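Local atomic coordinates of dITP/XTP pyrophosphatase (Mycobacteroides abscessus, PDB entry 6WWD), a protein that probably hydrolyses non-canonical purine nucleoside triphosphates such as XTP, dITP and ITP to monophosphate and diphosphate, clearing them from the nucleotide pool. Residues 76-79 and 80-84. Numbering follows the deposited sequence.
Sequences AVDA and LNWMP
A tight beta hairpin of the Ham1 fold reverses the chain where strand 67-77 ends: Val-77 is hydrogen-bonded to Leu-80, Trp-82 and Met-83, and Ala-76 forms an antiparallel non-hydrogen-bonded pair with Pro-84. Val-77 O accepts two amides, Leu-80 N at 3.0 Å and Trp-82 N at 2.8 Å, which approach from opposite faces of its carbonyl plane, an arrangement that should restrict rotation of this peptide. Val-77 N closes the hairpin on Met-83 O at 2.9 Å. Within the loop, Asn-81 N donates to Asp-78 O, and Leu-80 to Met-83 forms a type I' turn, as positive phi at Asn-81 and Trp-82 attests. The Trp-82 indole folds back so that one face is covered by Asp-78 CA, which makes a CH-pi contact with the five-membered ring, 4.2 Å from its centroid and 17° off the normal. Ala-76 CB instead meets the indole at its edge, in plane. With CG beside its own backbone N (chi1 -60°), the Asp-78 carboxylate is brought out past the NE1 rim of the indole, to the side of the ring that Asp-78 CA covers, with OD1 3.1 Å from Trp-82 NE1. Val-77 and Leu-80 point the same way, side by side, and the Leu-80 side chain packs on Trp-91 and on Leu-105 and Gln-108 of helix 98-108. At the tip, Asn-81 ND2 donates a hydrogen bond to Asn-81 O of the second subunit, placing the turn at a subunit interface. Pro-84, after a cis peptide, lies near Tyr-157, a predicted substrate-binding residue; its CD packs on Val-77 CG2 at 3.7 Å.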
loop_
_atom_site.group_PDB
_atom_site.type_symbol
_atom_site.label_atom_id
_atom_site.label_comp_id
_atom_site.label_asym_id
_atom_site.label_seq_id
_atom_site.Cartn_x
_atom_site.Cartn_y
_atom_site.Cartn_z
ATOM N N ALA D 76 6.696 5.328 11.457
ATOM C CA ALA D 76 6.237 4.312 10.514
ATOM C C ALA D 76 7.155 3.108 10.625
ATOM O O ALA D 76 8.358 3.224 10.377
ATOM C CB ALA D 76 6.231 4.841 9.069
ATOM N N VAL D 77 6.594 1.954 10.977
ATOM C CA VAL D 77 7.361 0.729 11.195
ATOM C C VAL D 77 6.963 -0.280 10.118
ATOM O O VAL D 77 5.782 -0.637 9.999
ATOM C CB VAL D 77 7.124 0.151 12.605
ATOM C CG1 VAL D 77 7.941 -1.111 12.816
ATOM C CG2 VAL D 77 7.409 1.197 13.689
ATOM N N ASP D 78 7.948 -0.736 9.338
ATOM C CA ASP D 78 7.682 -1.685 8.259
ATOM C C ASP D 78 6.883 -2.890 8.750
ATOM O O ASP D 78 5.868 -3.277 8.148
ATOM C CB ASP D 78 9.001 -2.145 7.629
ATOM C CG ASP D 78 9.804 -0.996 7.033
ATOM O OD1 ASP D 78 9.452 0.181 7.261
ATOM O OD2 ASP D 78 10.803 -1.261 6.333
ATOM N N ALA D 79 7.324 -3.496 9.856
ATOM C CA ALA D 79 6.694 -4.713 10.360
ATOM C C ALA D 79 5.251 -4.503 10.809
ATOM O O ALA D 79 4.519 -5.491 10.983
ATOM C CB ALA D 79 7.517 -5.275 11.532
ATOM N N LEU D 80 4.831 -3.253 11.027
ATOM C CA LEU D 80 3.457 -2.927 11.394
ATOM C C LEU D 80 2.702 -2.294 10.229
ATOM O O LEU D 80 1.752 -1.523 10.434
ATOM C CB LEU D 80 3.419 -1.994 12.609
ATOM C CG LEU D 80 4.121 -2.416 13.913
ATOM C CD1 LEU D 80 3.896 -1.382 15.029
ATOM C CD2 LEU D 80 3.746 -3.824 14.409
ATOM N N ASN D 81 3.117 -2.616 9.005
ATOM C CA ASN D 81 2.522 -2.051 7.789
ATOM C C ASN D 81 2.473 -0.526 7.858
ATOM O O ASN D 81 1.502 0.109 7.436
ATOM C CB ASN D 81 1.132 -2.618 7.515
ATOM C CG ASN D 81 0.809 -2.650 6.033
ATOM O OD1 ASN D 81 1.683 -2.894 5.209
ATOM N ND2 ASN D 81 -0.446 -2.396 5.690
ATOM N N TRP D 82 3.546 0.052 8.392
ATOM C CA TRP D 82 3.808 1.484 8.479
ATOM C C TRP D 82 2.950 2.193 9.518
ATOM O O TRP D 82 2.975 3.424 9.589
ATOM C CB TRP D 82 3.723 2.136 7.089
ATOM C CG TRP D 82 4.956 1.689 6.334
ATOM C CD1 TRP D 82 6.221 2.184 6.481
ATOM C CD2 TRP D 82 5.062 0.599 5.413
ATOM N NE1 TRP D 82 7.102 1.502 5.682
ATOM C CE2 TRP D 82 6.417 0.523 5.011
ATOM C CE3 TRP D 82 4.139 -0.290 4.853
ATOM C CZ2 TRP D 82 6.875 -0.416 4.094
ATOM C CZ3 TRP D 82 4.599 -1.242 3.953
ATOM C CH2 TRP D 82 5.954 -1.291 3.577
ATOM N N MET D 83 2.250 1.448 10.376
ATOM C CA MET D 83 1.812 1.984 11.657
ATOM C C MET D 83 3.034 2.047 12.591
ATOM O O MET D 83 4.084 1.500 12.276
ATOM C CB MET D 83 0.683 1.122 12.233
ATOM C CG MET D 83 -0.549 0.977 11.309
ATOM S SD MET D 83 -1.266 2.583 10.855
ATOM C CE MET D 83 -2.116 2.982 12.392
ATOM N N PRO D 84 2.945 2.722 13.748
ATOM C CA PRO D 84 1.838 3.438 14.390
ATOM C C PRO D 84 1.202 4.531 13.536
ATOM O O PRO D 84 0.047 4.826 13.779
ATOM C CB PRO D 84 2.494 4.045 15.633
ATOM C CG PRO D 84 3.608 3.117 15.954
ATOM C CD PRO D 84 4.154 2.744 14.595
#